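Local atomic coordinates of lactate racemase (Thermoanaerobacterium thermosaccharolyticum, PDB entry 2YJG), a protein that interconverts the D- and L-isomers of lactate, using a nickel pincer cofactor derived from nicotinic acid mononucleotide. Residues Lys298-Gly303 with Ile313-Glu318; Arg330-Ser335 with Gln361-Ile366. One frame throughout, in Å; residues are numbered along the deposited sequence.

Contact 1: residues Lys298-Gly303 with Ile313-Glu318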
ATOM      1  N   LYS A 298     -11.423 -27.913  15.386  1.00 11.43           N
ATOM      2  CA  LYS A 298     -11.499 -28.464  14.003  1.00 12.16           C
ATOM      3  C   LYS A 298     -10.929 -29.893  13.861  1.00 12.41           C
ATOM      4  O   LYS A 298     -11.656 -30.844  13.428  1.00 13.52           O
ATOM      5  CB  LYS A 298     -10.875 -27.529  13.014  1.00 12.72           C
ATOM      6  CG  LYS A 298     -11.576 -26.118  12.976  1.00 16.50           C
ATOM      7  CD  LYS A 298     -10.816 -25.146  12.163  1.00 17.33           C
ATOM      8  CE  LYS A 298     -11.543 -23.807  12.019  1.00 17.06           C
ATOM      9  NZ  LYS A 298     -10.798 -22.849  11.086  1.00 16.01           N
ATOM     10  N   GLY A 299      -9.697 -30.063  14.316  1.00 11.23           N
ATOM     11  CA  GLY A 299      -9.027 -31.396  14.372  1.00 10.97           C
ATOM     12  C   GLY A 299      -9.777 -32.357  15.281  1.00 12.15           C
ATOM     13  O   GLY A 299      -9.862 -33.560  15.044  1.00 11.42           O
ATOM     14  N   MET A 300     -10.329 -31.845  16.383  1.00 11.27           N
ATOM     15  CA  MET A 300     -11.088 -32.711  17.255  1.00 11.38           C
ATOM     16  C   MET A 300     -12.312 -33.345  16.598  1.00 10.79           C
ATOM     17  O   MET A 300     -12.695 -34.495  16.957  1.00  9.20           O
ATOM     18  CB  MET A 300     -11.586 -31.966  18.502  1.00 10.07           C
ATOM     19  CG  MET A 300     -10.497 -31.372  19.399  1.00 12.02           C
ATOM     20  SD  MET A 300     -11.228 -30.565  20.828  1.00 11.98           S
ATOM     21  CE  MET A 300      -9.775 -29.773  21.471  1.00 10.30           C
ATOM     22  N   THR A 301     -12.932 -32.599  15.678  1.00  9.71           N
ATOM     23  CA  THR A 301     -14.089 -33.135  14.923  1.00  9.34           C
ATOM     24  C   THR A 301     -13.684 -34.319  14.028  1.00 10.50           C
ATOM     25  O   THR A 301     -14.505 -35.203  13.805  1.00  9.79           O
ATOM     26  CB  THR A 301     -14.865 -32.100  14.037  1.00  9.43           C
ATOM     27  OG1 THR A 301     -14.070 -31.638  12.935  1.00  9.09           O
ATOM     28  CG2 THR A 301     -15.473 -30.927  14.900  1.00  8.67           C
ATOM     29  N   ALA A 302     -12.445 -34.316  13.500  1.00 10.51           N
ATOM     30  CA  ALA A 302     -11.941 -35.436  12.683  1.00 11.36           C
ATOM     31  C   ALA A 302     -11.773 -36.605  13.663  1.00 11.06           C
ATOM     32  O   ALA A 302     -12.159 -37.721  13.341  1.00 12.29           O
ATOM     33  CB  ALA A 302     -10.587 -35.077  12.022  1.00 13.13           C
ATOM     34  N   GLY A 303     -11.241 -36.321  14.855  1.00 11.27           N
ATOM     35  CA  GLY A 303     -11.251 -37.279  15.970  1.00 11.99           C
ATOM     36  C   GLY A 303     -12.601 -37.900  16.299  1.00 13.76           C
ATOM     37  O   GLY A 303     -12.753 -39.151  16.429  1.00 14.54           O
ATOM     38  N   ILE A 313     -10.265 -39.009  22.444  1.00 16.09           N
ATOM     39  CA  ILE A 313      -9.586 -38.353  21.368  1.00 14.85           C
ATOM     40  C   ILE A 313      -8.366 -37.636  21.967  1.00 14.60           C
ATOM     41  O   ILE A 313      -8.522 -36.783  22.899  1.00 14.16           O
ATOM     42  CB  ILE A 313     -10.519 -37.324  20.690  1.00 14.19           C
ATOM     43  CG1 ILE A 313     -11.705 -38.027  20.007  1.00 12.10           C
ATOM     44  CG2 ILE A 313      -9.758 -36.411  19.698  1.00 13.60           C
ATOM     45  CD1 ILE A 313     -13.010 -37.030  19.887  1.00 11.35           C
ATOM     46  N   ILE A 314      -7.179 -37.983  21.474  1.00 13.08           N
ATOM     47  CA  ILE A 314      -5.894 -37.263  21.773  1.00 13.98           C
ATOM     48  C   ILE A 314      -5.567 -36.351  20.612  1.00 12.87           C
ATOM     49  O   ILE A 314      -5.508 -36.771  19.446  1.00 12.83           O
ATOM     50  CB  ILE A 314      -4.687 -38.201  21.991  1.00 14.68           C
ATOM     51  CG1 ILE A 314      -4.968 -39.197  23.098  1.00 15.07           C
ATOM     52  CG2 ILE A 314      -3.435 -37.384  22.265  1.00 14.22           C
ATOM     53  CD1 ILE A 314      -4.062 -40.476  23.121  1.00 15.41           C
ATOM     54  N   ILE A 315      -5.388 -35.078  20.916  1.00 12.18           N
ATOM     55  CA  ILE A 315      -5.082 -34.093  19.910  1.00 12.01           C
ATOM     56  C   ILE A 315      -3.799 -33.325  20.299  1.00 13.07           C
ATOM     57  O   ILE A 315      -3.709 -32.774  21.392  1.00 12.44           O
ATOM     58  CB  ILE A 315      -6.259 -33.085  19.636  1.00 12.79           C
ATOM     59  CG1 ILE A 315      -5.836 -32.238  18.459  1.00 12.92           C
ATOM     60  CG2 ILE A 315      -6.589 -32.221  20.815  1.00 11.36           C
ATOM     61  CD1 ILE A 315      -6.852 -31.539  17.639  1.00 11.01           C
ATOM     62  N   ALA A 316      -2.840 -33.274  19.375  1.00 12.78           N
ATOM     63  CA  ALA A 316      -1.660 -32.499  19.582  1.00 12.90           C
ATOM     64  C   ALA A 316      -1.860 -31.189  18.889  1.00 11.61           C
ATOM     65  O   ALA A 316      -2.060 -31.162  17.699  1.00 12.85           O
ATOM     66  CB  ALA A 316      -0.409 -33.214  19.055  1.00 14.35           C
ATOM     67  N   ALA A 317      -1.819 -30.110  19.681  1.00 10.79           N
ATOM     68  CA  ALA A 317      -2.072 -28.722  19.243  1.00 11.36           C
ATOM     69  C   ALA A 317      -1.300 -27.790  20.209  1.00 11.93           C
ATOM     70  O   ALA A 317      -1.595 -27.718  21.396  1.00 13.50           O
ATOM     71  CB  ALA A 317      -3.602 -28.398  19.244  1.00  9.98           C
ATOM     72  N   GLU A 318      -0.253 -27.148  19.715  1.00 13.47           N
ATOM     73  CA  GLU A 318       0.636 -26.346  20.590  1.00 13.01           C
ATOM     74  C   GLU A 318      -0.142 -25.240  21.259  1.00 12.06           C
ATOM     75  O   GLU A 318       0.033 -24.973  22.451  1.00 10.74           O
ATOM     76  CB  GLU A 318       1.751 -25.759  19.745  1.00 13.02           C
ATOM     77  CG  GLU A 318       2.673 -24.860  20.505  1.00 10.89           C
ATOM     78  CD  GLU A 318       3.754 -24.248  19.679  1.00 15.75           C
ATOM     79  OE1 GLU A 318       3.451 -23.551  18.676  1.00 14.96           O
ATOM     80  OE2 GLU A 318       4.937 -24.441  20.070  1.00 17.66           O
TER

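Contact 2: residues Arg330-Ser335 with Gln361-Ile366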
ATOM      1  N   ARG A 330     -15.054 -18.903  28.290  1.00 16.05           N
ATOM      2  CA  ARG A 330     -16.019 -18.556  29.356  1.00 17.93           C
ATOM      3  C   ARG A 330     -17.271 -19.440  29.314  1.00 16.64           C
ATOM      4  O   ARG A 330     -17.811 -19.753  30.323  1.00 17.41           O
ATOM      5  CB  ARG A 330     -16.387 -17.077  29.196  1.00 19.55           C
ATOM      6  CG  ARG A 330     -17.184 -16.337  30.299  1.00 29.39           C
ATOM      7  CD  ARG A 330     -17.415 -14.773  29.923  1.00 37.61           C
ATOM      8  NE  ARG A 330     -17.645 -14.493  28.469  1.00 43.75           N
ATOM      9  CZ  ARG A 330     -17.541 -13.293  27.865  1.00 47.11           C
ATOM     10  NH1 ARG A 330     -17.232 -12.185  28.563  1.00 45.05           N
ATOM     11  NH2 ARG A 330     -17.743 -13.193  26.532  1.00 48.17           N
ATOM     12  N   TRP A 331     -17.681 -19.906  28.152  1.00 14.56           N
ATOM     13  CA  TRP A 331     -18.786 -20.850  28.088  1.00 14.71           C
ATOM     14  C   TRP A 331     -18.516 -22.034  28.977  1.00 16.10           C
ATOM     15  O   TRP A 331     -19.385 -22.400  29.696  1.00 15.21           O
ATOM     16  CB  TRP A 331     -19.067 -21.327  26.651  1.00 13.85           C
ATOM     17  CG  TRP A 331     -19.864 -20.372  25.838  1.00 13.23           C
ATOM     18  CD1 TRP A 331     -19.471 -19.734  24.707  1.00 14.46           C
ATOM     19  CD2 TRP A 331     -21.246 -20.028  26.030  1.00  8.74           C
ATOM     20  NE1 TRP A 331     -20.506 -18.971  24.224  1.00 11.37           N
ATOM     21  CE2 TRP A 331     -21.617 -19.176  24.998  1.00 10.53           C
ATOM     22  CE3 TRP A 331     -22.200 -20.375  27.001  1.00 13.76           C
ATOM     23  CZ2 TRP A 331     -22.888 -18.571  24.947  1.00 11.79           C
ATOM     24  CZ3 TRP A 331     -23.484 -19.790  26.927  1.00 15.66           C
ATOM     25  CH2 TRP A 331     -23.819 -18.982  25.888  1.00 12.70           C
ATOM     26  N   PHE A 332     -17.279 -22.562  28.956  1.00 16.42           N
ATOM     27  CA  PHE A 332     -16.895 -23.720  29.736  1.00 17.71           C
ATOM     28  C   PHE A 332     -16.549 -23.330  31.169  1.00 18.82           C
ATOM     29  O   PHE A 332     -16.964 -23.989  32.133  1.00 17.79           O
ATOM     30  CB  PHE A 332     -15.728 -24.413  29.079  1.00 16.21           C
ATOM     31  CG  PHE A 332     -16.103 -24.988  27.749  1.00 16.22           C
ATOM     32  CD1 PHE A 332     -16.063 -24.189  26.611  1.00 15.94           C
ATOM     33  CD2 PHE A 332     -16.601 -26.237  27.658  1.00 15.50           C
ATOM     34  CE1 PHE A 332     -16.454 -24.658  25.401  1.00 16.87           C
ATOM     35  CE2 PHE A 332     -17.037 -26.742  26.409  1.00 14.41           C
ATOM     36  CZ  PHE A 332     -16.975 -25.961  25.311  1.00 17.84           C
ATOM     37  N   LYS A 333     -15.849 -22.217  31.285  1.00 21.26           N
ATOM     38  CA  LYS A 333     -15.364 -21.798  32.615  1.00 24.13           C
ATOM     39  C   LYS A 333     -16.546 -21.540  33.540  1.00 24.48           C
ATOM     40  O   LYS A 333     -16.469 -21.882  34.742  1.00 25.79           O
ATOM     41  CB  LYS A 333     -14.507 -20.563  32.491  1.00 24.91           C
ATOM     42  CG  LYS A 333     -14.039 -20.023  33.821  1.00 28.98           C
ATOM     43  CD  LYS A 333     -12.690 -20.500  34.225  1.00 30.64           C
ATOM     44  CE  LYS A 333     -12.191 -19.601  35.411  1.00 33.15           C
ATOM     45  NZ  LYS A 333     -10.743 -19.772  35.659  1.00 35.35           N
ATOM     46  N   GLU A 334     -17.623 -20.998  32.969  1.00 24.71           N
ATOM     47  CA  GLU A 334     -18.863 -20.634  33.688  1.00 26.47           C
ATOM     48  C   GLU A 334     -19.979 -21.734  33.742  1.00 24.56           C
ATOM     49  O   GLU A 334     -21.065 -21.475  34.245  1.00 25.09           O
ATOM     50  CB  GLU A 334     -19.470 -19.394  33.038  1.00 28.07           C
ATOM     51  CG  GLU A 334     -18.522 -18.160  32.951  1.00 33.85           C
ATOM     52  CD  GLU A 334     -18.333 -17.496  34.299  1.00 39.04           C
ATOM     53  OE1 GLU A 334     -19.342 -17.424  35.051  1.00 44.76           O
ATOM     54  OE2 GLU A 334     -17.204 -17.048  34.624  1.00 41.31           O
ATOM     55  N   SER A 335     -19.720 -22.954  33.269  1.00 21.82           N
ATOM     56  CA  SER A 335     -20.763 -23.966  33.236  1.00 20.48           C
ATOM     57  C   SER A 335     -20.377 -25.199  34.025  1.00 20.65           C
ATOM     58  O   SER A 335     -19.210 -25.371  34.409  1.00 20.60           O
ATOM     59  CB  SER A 335     -21.126 -24.364  31.764  1.00 20.64           C
ATOM     60  OG  SER A 335     -21.587 -23.238  31.048  1.00 17.26           O
ATOM     61  N   GLN A 361     -20.129 -24.614  20.979  1.00 10.63           N
ATOM     62  CA  GLN A 361     -21.201 -25.555  20.796  1.00  9.38           C
ATOM     63  C   GLN A 361     -20.621 -26.859  20.228  1.00  9.94           C
ATOM     64  O   GLN A 361     -20.916 -27.984  20.691  1.00  9.53           O
ATOM     65  CB  GLN A 361     -22.212 -24.949  19.822  1.00  9.79           C
ATOM     66  CG  GLN A 361     -23.460 -25.811  19.669  1.00 11.57           C
ATOM     67  CD  GLN A 361     -24.500 -25.219  18.734  1.00 14.05           C
ATOM     68  OE1 GLN A 361     -24.433 -24.036  18.369  1.00 12.01           O
ATOM     69  NE2 GLN A 361     -25.480 -26.045  18.352  1.00 10.88           N
ATOM     70  N   ILE A 362     -19.836 -26.719  19.173  1.00  9.78           N
ATOM     71  CA  ILE A 362     -19.172 -27.908  18.607  1.00 10.45           C
ATOM     72  C   ILE A 362     -18.288 -28.632  19.551  1.00 10.47           C
ATOM     73  O   ILE A 362     -18.368 -29.882  19.603  1.00 11.97           O
ATOM     74  CB  ILE A 362     -18.434 -27.553  17.304  1.00 10.25           C
ATOM     75  CG1 ILE A 362     -19.490 -27.069  16.349  1.00  8.55           C
ATOM     76  CG2 ILE A 362     -17.510 -28.845  16.718  1.00 11.42           C
ATOM     77  CD1 ILE A 362     -18.983 -26.322  15.091  1.00  9.72           C
ATOM     78  N   LEU A 363     -17.446 -27.927  20.329  1.00 11.01           N
ATOM     79  CA  LEU A 363     -16.616 -28.625  21.325  1.00 12.07           C
ATOM     80  C   LEU A 363     -17.474 -29.316  22.376  1.00 12.37           C
ATOM     81  O   LEU A 363     -17.216 -30.478  22.727  1.00 11.49           O
ATOM     82  CB  LEU A 363     -15.626 -27.657  21.967  1.00 11.20           C
ATOM     83  CG  LEU A 363     -14.703 -28.159  23.066  1.00 11.19           C
ATOM     84  CD1 LEU A 363     -13.799 -29.295  22.443  1.00 12.20           C
ATOM     85  CD2 LEU A 363     -13.852 -27.013  23.674  1.00 10.77           C
ATOM     86  N   ALA A 364     -18.557 -28.652  22.852  1.00 11.97           N
ATOM     87  CA  ALA A 364     -19.476 -29.315  23.756  1.00 11.07           C
ATOM     88  C   ALA A 364     -20.089 -30.599  23.146  1.00 10.76           C
ATOM     89  O   ALA A 364     -20.183 -31.594  23.809  1.00 12.55           O
ATOM     90  CB  ALA A 364     -20.604 -28.321  24.342  1.00 11.52           C
ATOM     91  N   ARG A 365     -20.484 -30.572  21.888  1.00 11.31           N
ATOM     92  CA  ARG A 365     -21.017 -31.773  21.202  1.00 12.28           C
ATOM     93  C   ARG A 365     -19.987 -32.915  21.358  1.00 12.81           C
ATOM     94  O   ARG A 365     -20.329 -34.038  21.754  1.00 12.24           O
ATOM     95  CB  ARG A 365     -21.298 -31.483  19.727  1.00 12.18           C
ATOM     96  CG  ARG A 365     -21.812 -32.648  18.996  1.00 13.77           C
ATOM     97  CD  ARG A 365     -21.958 -32.370  17.558  1.00 15.62           C
ATOM     98  NE  ARG A 365     -20.648 -32.438  16.873  1.00 14.34           N
ATOM     99  CZ  ARG A 365     -20.282 -31.698  15.842  1.00 13.07           C
ATOM    100  NH1 ARG A 365     -21.063 -30.731  15.342  1.00 13.07           N
ATOM    101  NH2 ARG A 365     -19.069 -31.857  15.348  1.00 14.64           N
ATOM    102  N   ILE A 366     -18.701 -32.611  21.116  1.00 12.52           N
ATOM    103  CA  ILE A 366     -17.652 -33.643  21.244  1.00 12.29           C
ATOM    104  C   ILE A 366     -17.524 -34.176  22.637  1.00 12.97           C
ATOM    105  O   ILE A 366     -17.596 -35.344  22.835  1.00 12.97           O
ATOM    106  CB  ILE A 366     -16.304 -33.119  20.735  1.00 13.61           C
ATOM    107  CG1 ILE A 366     -16.487 -32.775  19.295  1.00 10.12           C
ATOM    108  CG2 ILE A 366     -15.159 -34.192  20.837  1.00 13.99           C
ATOM    109  CD1 ILE A 366     -15.288 -32.010  18.717  1.00 12.45           C
TER

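Contact 1: residues Lys298-Gly303 with Ile313-Glu318
Two peptide groups of helix 298-303 are the flat surfaces here, and isoleucine methyls of the strand press on one face of each. CD1 of Ile315 lies over the peptide joining Gly299 and Met300, 3.7 Å from Met300 N. CD1 of Ile313 sits above the Gly303 carbonyl, 3.7 Å from Gly303 C. Ile313 CD1 also lies 3.9 Å from Met300 O. Ile313 CG1 is anti to its carbonyl carbon (chi1 -65°), which leaves CG2 to face Gly303 CA. Both glycines let the helix come this close: a modelled CB on Gly299 would run into Ile315 CD1, and one on Gly303 into Ile313 CG2. Met300 crosses Ile315 at about a right angle. Met300 CG meets Ile315 CD1 at 4.1 Å, and its extended chain brings CE to Ile315 CG2. Replacing Ile313 with an alanine would probably leave a gap against the Gly303 carbonyl face and Gly303 CA, where CG1, CG2 and CD1 now pack. No hydrogen bond joins the two segments; the contact is buried, with isoleucine methyls resting on helix backbone as well as on the Met300 side chain. Lys298, whose CB is directed away from the strand, probably binds substrate, as in related enzymes. The helix runs roughly antiparallel to the strand, at 147°. Helix 293-305 links parallel neighbours 279-283 and 311-316 in a beta-alpha-beta crossover and packs on the sheet.

Contact 2: residues Arg330-Ser335 with Gln361-Ile366
Phe332 reaches across to Leu363 and Ala364 and carries the whole contact. Its CB points toward helix 361-366. CG is anti to the carbonyl carbon (chi1 -66°), and this sends the ring out from helix 330-333 with its far end leading. The near ring atoms, CG, CD1 and CD2, stay back from the other segment. Phe332 CE1 is the first atom along one side to touch, 3.9 Å from Leu363 CD2. On the other side Phe332 CE2 comes to 4.4 Å from the methyl CB of Ala364, a looser approach. The tip, CZ, does most of the work. Phe332 CZ lies 3.7 Å from Leu363 CD2, and Leu363 CG and CB are close behind. The tip also meets the backbone: Ala364 N is 4.0 Å from Phe332 CZ, at the ring edge near its plane. Leu363 and Phe332 cross obliquely. In Leu363 CG is anti to the backbone N (chi1 178°), and CD2 is the branch that meets the ring. No hydrogen bond spans the contact, and its three touching residues are all buried. Just beyond Phe332 the first helix ends. Glu334 leaves helical geometry, and Ser335 OG turns back to bond Trp331 O at 2.7 Å, nearly in line with the carbonyl. The same hydroxyl is also hydrogen-bonded to Lys344 NZ of helix 338-346. Ala360, Leu367, Met387 and Phe388 also touch the Phe332 side chain. Helix 357-369 lies between helix 326-333, reached through Phe332, and helix 293-305, which Ile362 and Leu363 touch and which packs on strand 311-316.

How the contacts relate
Following the chain from the N terminus, helix 293-305 comes first and turns back into strand 311-316. Contact 1 closes that short loop of nine residues. The chain then goes on through helices 326-333 and 338-346 to helix 357-369, and contact 2 closes a loop of 25 residues, about half of them helical. The two contacts follow in series; they neither nest nor cross. They do touch in space. Met300 SD packs 3.3 Å from Leu363 CD1, and Ile313 CD1 lies against Ile366 CG2. Helix 357-369 leads into strand 371-375, beside strand 311-316 in the parallel sheet. Together the contacts tie the sheet to two adjacent helices lying on it, and the second to helix 326-333.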